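6-pyruvoyl tetrahydrobiopterin synthase (Plasmodium vivax, PDB 3LX3) belongs to the 6-pyruvoyl tetrahydropterin synthase family, zinc-binding proteins of the T-fold type, and is assembled here from six copies of one chain. Local coordinates at residues L23-S27 against P28-F32; F71-L74 against K75-R79; I149-P152 against F153-R157. All coordinates share one frame; numbering follows the deposited sequence. Where two conformers were deposited one is given.

Contact 1. Residues L23-S27 against P28-F32; sequences LLVES and PLFSF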
loop_
_atom_site.group_PDB
_atom_site.type_symbol
_atom_site.label_atom_id
_atom_site.label_comp_id
_atom_site.label_asym_id
_atom_site.label_seq_id
_atom_site.Cartn_x
_atom_site.Cartn_y
_atom_site.Cartn_z
ATOM N N LEU A 23 -20.307 5.574 -1.548
ATOM C CA LEU A 23 -19.206 5.732 -2.471
ATOM C C LEU A 23 -17.996 6.308 -1.724
ATOM O O LEU A 23 -18.159 7.176 -0.834
ATOM C CB LEU A 23 -19.569 6.671 -3.598
ATOM C CG LEU A 23 -20.728 6.241 -4.464
ATOM C CD1 LEU A 23 -20.872 7.198 -5.640
ATOM C CD2 LEU A 23 -20.678 4.791 -4.927
ATOM N N LEU A 24 -16.812 5.851 -2.102
ATOM C CA LEU A 24 -15.546 6.334 -1.564
ATOM C C LEU A 24 -14.634 6.685 -2.703
ATOM O O LEU A 24 -14.395 5.840 -3.590
ATOM C CB LEU A 24 -14.861 5.264 -0.715
ATOM C CG LEU A 24 -13.433 5.586 -0.222
ATOM C CD1 LEU A 24 -13.441 6.744 0.760
ATOM C CD2 LEU A 24 -12.876 4.312 0.429
ATOM N N VAL A 25 -14.107 7.899 -2.676
ATOM C CA VAL A 25 -13.049 8.243 -3.593
ATOM C C VAL A 25 -11.802 8.661 -2.772
ATOM O O VAL A 25 -11.870 9.466 -1.857
ATOM C CB VAL A 25 -13.429 9.354 -4.629
ATOM C CG1 VAL A 25 -14.500 8.835 -5.569
ATOM C CG2 VAL A 25 -13.830 10.662 -3.959
ATOM N N GLU A 26 -10.671 8.038 -3.133
ATOM C CA GLU A 26 -9.417 8.192 -2.431
ATOM C C GLU A 26 -8.267 7.987 -3.361
ATOM O O GLU A 26 -8.230 7.053 -4.136
ATOM C CB GLU A 26 -9.330 7.228 -1.233
ATOM C CG GLU A 26 -8.971 5.791 -1.498
ATOM C CD GLU A 26 -9.210 4.905 -0.265
ATOM O OE1 GLU A 26 -9.042 5.404 0.879
ATOM O OE2 GLU A 26 -9.606 3.725 -0.452
ATOM N N SER A 27 -7.266 8.841 -3.247
ATOM C CA SER A 27 -6.158 8.801 -4.196
ATOM C C SER A 27 -4.981 9.564 -3.652
ATOM O O SER A 27 -5.165 10.625 -3.065
ATOM C CB SER A 27 -6.559 9.461 -5.519
ATOM O OG SER A 27 -5.539 9.199 -6.516
ATOM N N PRO A 28 -3.759 9.060 -3.890
ATOM C CA PRO A 28 -2.614 9.928 -3.583
ATOM C C PRO A 28 -2.650 11.278 -4.349
ATOM O O PRO A 28 -1.947 12.234 -3.958
ATOM C CB PRO A 28 -1.390 9.067 -3.973
ATOM C CG PRO A 28 -1.910 7.981 -4.812
ATOM C CD PRO A 28 -3.339 7.740 -4.414
ATOM N N LEU A 29 -3.457 11.368 -5.398
ATOM C CA LEU A 29 -3.715 12.633 -6.113
ATOM C C LEU A 29 -4.467 13.726 -5.367
ATOM O O LEU A 29 -4.372 14.884 -5.738
ATOM C CB LEU A 29 -4.581 12.373 -7.325
ATOM C CG LEU A 29 -4.023 12.426 -8.732
ATOM C CD1 LEU A 29 -5.111 11.860 -9.666
ATOM C CD2 LEU A 29 -3.659 13.862 -9.130
ATOM N N PHE A 30 -5.306 13.341 -4.408
ATOM C CA PHE A 30 -6.172 14.257 -3.649
ATOM C C PHE A 30 -5.287 14.695 -2.488
ATOM O O PHE A 30 -5.526 14.373 -1.292
ATOM C CB PHE A 30 -7.418 13.575 -3.088
ATOM C CG PHE A 30 -8.256 12.890 -4.107
ATOM C CD1 PHE A 30 -8.061 13.112 -5.466
ATOM C CD2 PHE A 30 -9.243 12.011 -3.695
ATOM C CE1 PHE A 30 -8.836 12.463 -6.394
ATOM C CE2 PHE A 30 -10.020 11.355 -4.625
ATOM C CZ PHE A 30 -9.807 11.593 -5.976
ATOM N N SER A 31 -4.254 15.416 -2.867
ATOM C CA SER A 31 -3.187 15.808 -1.954
ATOM C C SER A 31 -2.979 17.310 -1.962
ATOM O O SER A 31 -3.188 17.980 -2.991
ATOM C CB SER A 31 -1.866 15.136 -2.339
ATOM O OG SER A 31 -1.476 15.477 -3.660
ATOM N N PHE A 32 -2.544 17.829 -0.828
ATOM C CA PHE A 32 -2.070 19.208 -0.742
ATOM C C PHE A 32 -0.815 19.202 0.095
ATOM O O PHE A 32 -0.833 18.805 1.257
ATOM C CB PHE A 32 -3.111 20.239 -0.252
ATOM C CG PHE A 32 -3.928 19.857 0.967
ATOM C CD1 PHE A 32 -3.664 20.436 2.210
ATOM C CD2 PHE A 32 -5.023 18.986 0.868
ATOM C CE1 PHE A 32 -4.489 20.153 3.303
ATOM C CE2 PHE A 32 -5.757 18.671 1.971
ATOM C CZ PHE A 32 -5.495 19.250 3.182
#

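Contact 2. Residues F71-L74 against K75-R79; sequences FSIL and KEKVR. With XTN (2-amino-1,5-dihydropteridine-4,6-dione), chain C.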
loop_
_atom_site.group_PDB
_atom_site.type_symbol
_atom_site.label_atom_id
_atom_site.label_comp_id
_atom_site.label_asym_id
_atom_site.label_seq_id
_atom_site.Cartn_x
_atom_site.Cartn_y
_atom_site.Cartn_z
ATOM N N PHE A 71 -18.682 9.227 -10.008
ATOM C CA PHE A 71 -17.344 9.358 -9.416
ATOM C C PHE A 71 -16.528 10.485 -10.052
ATOM O O PHE A 71 -15.718 11.141 -9.370
ATOM C CB PHE A 71 -16.506 8.077 -9.574
ATOM C CG PHE A 71 -16.876 6.912 -8.661
ATOM C CD1 PHE A 71 -16.882 7.012 -7.274
ATOM C CD2 PHE A 71 -17.094 5.663 -9.219
ATOM C CE1 PHE A 71 -17.171 5.884 -6.481
ATOM C CE2 PHE A 71 -17.374 4.552 -8.403
ATOM C CZ PHE A 71 -17.409 4.694 -7.056
ATOM N N SER A 72 -16.665 10.698 -11.369
ATOM C CA SER A 72 -15.806 11.705 -12.035
ATOM C C SER A 72 -16.055 13.131 -11.511
ATOM O O SER A 72 -15.137 13.934 -11.418
ATOM C CB SER A 72 -16.026 11.669 -13.545
ATOM O OG SER A 72 -15.736 10.377 -14.063
ATOM N N ILE A 73 -17.306 13.433 -11.160
ATOM C CA ILE A 73 -17.661 14.726 -10.578
ATOM C C ILE A 73 -17.014 14.849 -9.211
ATOM O O ILE A 73 -16.426 15.886 -8.871
ATOM C CB ILE A 73 -19.220 14.876 -10.439
ATOM C CG1 ILE A 73 -19.876 14.798 -11.813
ATOM C CG2 ILE A 73 -19.578 16.186 -9.747
ATOM C CD1 ILE A 73 -21.423 14.710 -11.751
ATOM N N LEU A 74 -17.111 13.787 -8.410
ATOM C CA LEU A 74 -16.505 13.780 -7.073
ATOM C C LEU A 74 -15.011 14.020 -7.158
ATOM O O LEU A 74 -14.461 14.851 -6.429
ATOM C CB LEU A 74 -16.760 12.465 -6.322
ATOM C CG LEU A 74 -18.231 12.067 -6.219
ATOM C CD1 LEU A 74 -18.381 10.821 -5.332
ATOM C CD2 LEU A 74 -19.116 13.240 -5.702
ATOM N N LYS A 75 -14.352 13.320 -8.067
ATOM C CA LYS A 75 -12.925 13.444 -8.195
ATOM C C LYS A 75 -12.527 14.852 -8.628
ATOM O O LYS A 75 -11.548 15.403 -8.121
ATOM C CB LYS A 75 -12.385 12.416 -9.163
ATOM C CG LYS A 75 -12.431 10.969 -8.631
ATOM C CD LYS A 75 -11.782 10.005 -9.624
ATOM C CE LYS A 75 -11.321 8.712 -8.957
ATOM N NZ LYS A 75 -10.819 7.687 -9.971
ATOM N N GLU A 76 -13.270 15.394 -9.591
ATOM C CA GLU A 76 -12.977 16.733 -10.131
ATOM C C GLU A 76 -13.027 17.762 -9.016
ATOM O O GLU A 76 -12.114 18.576 -8.878
ATOM C CB GLU A 76 -13.967 17.097 -11.236
ATOM C CG GLU A 76 -13.797 18.491 -11.798
ATOM C CD GLU A 76 -14.853 18.813 -12.828
ATOM O OE1 GLU A 76 -15.157 17.925 -13.655
ATOM O OE2 GLU A 76 -15.381 19.946 -12.798
ATOM N N LYS A 77 -14.082 17.678 -8.202
ATOM C CA LYS A 77 -14.288 18.658 -7.135
ATOM C C LYS A 77 -13.314 18.476 -5.975
ATOM O O LYS A 77 -12.802 19.484 -5.456
ATOM C CB LYS A 77 -15.722 18.663 -6.643
ATOM C CG LYS A 77 -16.727 19.008 -7.740
ATOM C CD LYS A 77 -16.427 20.316 -8.466
ATOM C CE LYS A 77 -17.481 20.587 -9.537
ATOM N NZ LYS A 77 -17.038 21.742 -10.342
ATOM N N VAL A 78 -12.990 17.229 -5.588
ATOM C CA VAL A 78 -11.933 17.015 -4.570
ATOM C C VAL A 78 -10.578 17.560 -5.060
ATOM O O VAL A 78 -9.876 18.243 -4.323
ATOM C CB VAL A 78 -11.797 15.533 -4.136
ATOM C CG1 VAL A 78 -10.591 15.340 -3.188
ATOM C CG2 VAL A 78 -13.132 15.030 -3.490
ATOM N N ARG A 79 -10.219 17.285 -6.313
ATOM C CA ARG A 79 -8.954 17.799 -6.848
ATOM C C ARG A 79 -8.947 19.330 -6.820
ATOM O O ARG A 79 -7.939 19.931 -6.482
ATOM C CB ARG A 79 -8.692 17.309 -8.278
ATOM C CG ARG A 79 -8.405 15.813 -8.411
ATOM C CD ARG A 79 -8.116 15.386 -9.872
ATOM N NE ARG A 79 -8.659 16.305 -10.892
ATOM C CZ ARG A 79 -9.653 16.056 -11.759
ATOM N NH1 ARG A 79 -10.317 14.881 -11.803
ATOM N NH2 ARG A 79 -9.996 17.024 -12.611
HETATM N N1 XTN C . -19.558 6.643 -11.118
HETATM C C2 XTN C . -20.150 5.778 -10.269
HETATM N N2 XTN C . -20.887 6.224 -9.235
HETATM N N3 XTN C . -20.057 4.379 -10.487
HETATM C C4 XTN C . -19.320 3.866 -11.485
HETATM O O4 XTN C . -19.243 2.619 -11.600
HETATM N N5 XTN C . -17.923 4.359 -13.373
HETATM C C6 XTN C . -17.336 5.268 -14.208
HETATM O O6 XTN C . -16.657 4.869 -15.158
HETATM C C7 XTN C . -17.529 6.666 -13.988
HETATM N N8 XTN C . -18.272 7.050 -12.948
HETATM C C4A XTN C . -18.683 4.785 -12.322
HETATM C C8A XTN C . -18.826 6.157 -12.123
HETATM O O HOH W 1 -12.666 13.584 -12.867
#

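Contact 3. Residues I149-P152 against F153-R157; sequences IDLP and FLKTR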
loop_
_atom_site.group_PDB
_atom_site.type_symbol
_atom_site.label_atom_id
_atom_site.label_comp_id
_atom_site.label_asym_id
_atom_site.label_seq_id
_atom_site.Cartn_x
_atom_site.Cartn_y
_atom_site.Cartn_z
ATOM N N ILE A 149 -19.366 20.891 -5.013
ATOM C CA ILE A 149 -20.245 19.911 -5.689
ATOM C C ILE A 149 -21.652 20.466 -5.870
ATOM O O ILE A 149 -22.309 20.172 -6.889
ATOM C CB ILE A 149 -20.250 18.540 -4.967
ATOM C CG1 ILE A 149 -18.826 17.985 -4.901
ATOM C CG2 ILE A 149 -21.175 17.526 -5.714
ATOM C CD1 ILE A 149 -18.608 16.791 -3.927
ATOM N N ASP A 150 -22.067 21.268 -4.883
ATOM C CA ASP A 150 -23.325 22.023 -4.818
ATOM C C ASP A 150 -24.386 21.234 -4.058
ATOM O O ASP A 150 -24.714 20.108 -4.437
ATOM C CB ASP A 150 -23.860 22.391 -6.205
ATOM C CG ASP A 150 -25.070 23.297 -6.132
ATOM O OD1 ASP A 150 -24.941 24.489 -5.725
ATOM O OD2 ASP A 150 -26.160 22.802 -6.464
ATOM N N LEU A 151 -24.923 21.822 -2.993
ATOM C CA LEU A 151 -25.826 21.091 -2.126
ATOM C C LEU A 151 -27.121 20.720 -2.847
ATOM O O LEU A 151 -27.551 19.566 -2.739
ATOM C CB LEU A 151 -26.096 21.875 -0.831
ATOM C CG LEU A 151 -27.105 21.272 0.128
ATOM C CD1 LEU A 151 -26.612 19.934 0.657
ATOM C CD2 LEU A 151 -27.361 22.280 1.276
ATOM N N PRO A 152 -27.741 21.656 -3.608
ATOM C CA PRO A 152 -28.931 21.221 -4.343
ATOM C C PRO A 152 -28.682 20.096 -5.329
ATOM O O PRO A 152 -29.519 19.221 -5.475
ATOM C CB PRO A 152 -29.387 22.494 -5.089
ATOM C CG PRO A 152 -28.907 23.590 -4.265
ATOM C CD PRO A 152 -27.636 23.127 -3.560
ATOM N N PHE A 153 -27.528 20.108 -5.992
ATOM C CA PHE A 153 -27.185 19.013 -6.894
ATOM C C PHE A 153 -27.046 17.707 -6.129
ATOM O O PHE A 153 -27.556 16.667 -6.577
ATOM C CB PHE A 153 -25.903 19.291 -7.684
ATOM C CG PHE A 153 -25.485 18.144 -8.577
ATOM C CD1 PHE A 153 -26.307 17.709 -9.607
ATOM C CD2 PHE A 153 -24.282 17.491 -8.368
ATOM C CE1 PHE A 153 -25.929 16.652 -10.426
ATOM C CE2 PHE A 153 -23.905 16.441 -9.159
ATOM C CZ PHE A 153 -24.731 16.011 -10.187
ATOM N N LEU A 154 -26.382 17.746 -4.970
ATOM C CA LEU A 154 -26.262 16.533 -4.149
ATOM C C LEU A 154 -27.661 15.996 -3.805
ATOM O O LEU A 154 -27.911 14.780 -3.869
ATOM C CB LEU A 154 -25.433 16.791 -2.882
ATOM C CG LEU A 154 -23.921 16.961 -3.108
ATOM C CD1 LEU A 154 -23.234 17.699 -1.965
ATOM C CD2 LEU A 154 -23.284 15.615 -3.265
ATOM N N LYS A 155 -28.560 16.878 -3.450
ATOM C CA LYS A 155 -29.901 16.433 -3.119
ATOM C C LYS A 155 -30.684 15.872 -4.318
ATOM O O LYS A 155 -31.460 14.916 -4.156
ATOM C CB LYS A 155 -30.649 17.518 -2.355
ATOM C CG LYS A 155 -29.981 17.770 -0.988
ATOM C CD LYS A 155 -30.810 18.581 -0.009
ATOM C CE LYS A 155 -32.002 17.799 0.536
ATOM N NZ LYS A 155 -31.676 16.606 1.362
ATOM N N THR A 156 -30.464 16.409 -5.521
ATOM C CA THR A 156 -31.074 15.819 -6.728
ATOM C C THR A 156 -30.643 14.368 -6.935
ATOM O O THR A 156 -31.368 13.559 -7.527
ATOM C CB THR A 156 -30.797 16.625 -8.058
ATOM O OG1 THR A 156 -29.428 16.494 -8.498
ATOM C CG2 THR A 156 -31.200 18.074 -7.931
ATOM N N ARG A 157 -29.425 14.053 -6.498
ATOM C CA ARG A 157 -28.874 12.690 -6.625
ATOM C C ARG A 157 -29.225 11.756 -5.458
ATOM O O ARG A 157 -28.858 10.605 -5.450
ATOM C CB ARG A 157 -27.350 12.748 -6.776
ATOM C CG ARG A 157 -26.883 13.462 -8.056
ATOM C CD ARG A 157 -27.366 12.783 -9.347
ATOM N NE ARG A 157 -27.029 11.373 -9.404
ATOM C CZ ARG A 157 -27.156 10.616 -10.505
ATOM N NH1 ARG A 157 -27.563 11.145 -11.667
ATOM N NH2 ARG A 157 -26.853 9.349 -10.465
#

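Contact 1. Residues L23-S27 against P28-F32
The phenyl ring of F30 has S27 CB over one face, a CH-pi contact in which CB stands 3.8 Å from the centroid of the F30 ring and only 6° off its normal. V78 of helix 71-85 comes over the opposite face. At the edge lies the backbone of V25, whose O sits in the ring plane and whose C is 3.7 Å from F30 CE2. The same ring carbon takes the V25 methyl: CG2 to F30 CE2 is 3.9 Å, the two side chains crossing at about a right angle. F30 swings its ring back under the strand it has just left because CG is anti to the carbonyl carbon (chi1 -56°).

What bends the chain through a corner is a type I beta turn from S27 to F30, closed by F30 N donating to S27 O at 3.0 Å, with the donor well above the carbonyl plane. This corner lies in the long strand 20-40 of the T-fold's antiparallel sheet. P28, with no N-H to give, takes the second turn position, and the next N-H is caught by the serine side chain: L29 N donates to S27 OG at 3.2 Å and 159°, an ST turn superposed on the beta turn. S27 thus serves with both oxygens, and its O also accepts from N53 ND2 on the neighbouring strand 48-61. S27 OG also lies 3.4 Å from L29 CB. F30 then centres an inverse gamma turn, its S31 N to L29 O bond weak, before the strand resumes. Before the corner, L23 to V25 pair with an antiparallel strand of the second subunit; at the turn, P28 and L29 pack on P28 and L29 of a third subunit.

Contact 2. Residues F71-L74 against K75-R79
K75 leans over the carbonyl of F71 one turn back, at the start of helix 71-85, one of the helices that lie against the antiparallel sheet of the T-fold. Its CB is 3.6 Å from F71 O and its CG closer, 3.4 Å from F71 O, while K75 N donates to that same oxygen at 2.9 Å, nearly along the C=O axis. CG also packs on F30 of strand 20-40. From there the chain runs extended, CD drawing off from the carbonyl, and NZ is carried clear of the helix to hydrogen-bond S171 OG and Q172 OE1 of the second subunit. One lysine thus joins the first helical turn to a neighbouring chain.

F71, on the same flank of the helix, borders the bound ligand. Its N comes within 2.9 Å of N1 of 2-amino-1,5-dihydropteridine-4,6-dione, and the heterocycle approaches one face of the F71 ring near its rim, the planes tilted by roughly 35°: F71 CD2 is 3.2 Å from C2 of the ligand, and the exocyclic N2 sits over that face. With CG anti to the carbonyl carbon (chi1 -75°), the ring turns away from the helix, and its CD1-CE1 rim reaches V25 and L23 of strand 20-40.

Further along, E76 N to S72 O and K77 N to I73 O continue the regular helix. On the outer surface K77 NZ bends back, through a turn at chi2, to a weak salt bridge with E76 OE2. L74 and V78 face inward, toward the sheet. V78 N donates to L74 O at 170°, and the V78 methyl CG2 rests 3.2 Å from that same L74 O.

Contact 3. Residues I149-P152 against F153-R157
F153, whose N is bound by D150 at the start of the short helix, has its own carbonyl oxygen gripped twice: T156 OG1 donates to F153 O at 2.7 Å, in the carbonyl plane and on a lone pair, and R157 N donates to it at 3.2 Å. The hydroxyl can fold back onto the preceding turn because T156 places OG1 between its backbone N and carbonyl carbon (chi1 72°). These bonds lie at the last turn of the helix.

At the other end, D150 is the N-cap of helix 151-156. Its OD2 takes F153 N at 3.1 Å on the anti side, 29° out of the carboxylate plane, and its backbone O takes L154 N at 2.9 Å. L151 and P152 fill the first two helical positions, where the proline costs no backbone bond. D150 is also where the preceding helix 134-149 stops, with a positive phi of 95°, so a single residue ends one helix and starts the next. The negative carboxylate facing the N-terminal end should be favourably placed with respect to the helix dipole.

Below the cap the packing is apolar. I149 CG2 touches L154 CD2 at 3.8 Å, the two side chains meeting nearly at right angles, and reaches F153 CD2 at 4.1 Å. I149 and L154 both continue onto M162 of strand 161-167. R157 lays its CG over one face of the F153 ring, while its guanidinium goes on to a salt bridge with D65. K155 carries its NZ to a salt bridge with the terminal carboxylate of I180.

Contact 2 sits between the other two, touching both, while contacts 1 and 3 are about 8 Å apart at their nearest atoms. Toward contact 1, V25 CG1 meets F71 CD1 at 3.5 Å and V78 CG1 meets F30 CG at 3.5 Å, fastening the helix to the cornered strand. Toward contact 3, K77 CB lies 3.6 Å from I149 CG1. The ligand 2-amino-1,5-dihydropteridine-4,6-dione lies against contact 2 and is also hydrogen-bonded by I69 O and by T134 and E135 of the second subunit. L23 of contact 1 also touches it, whereas the V25 side chain is about 8 Å away. In contact 3 the side chain of F153 is about 11 Å from the bound ligand.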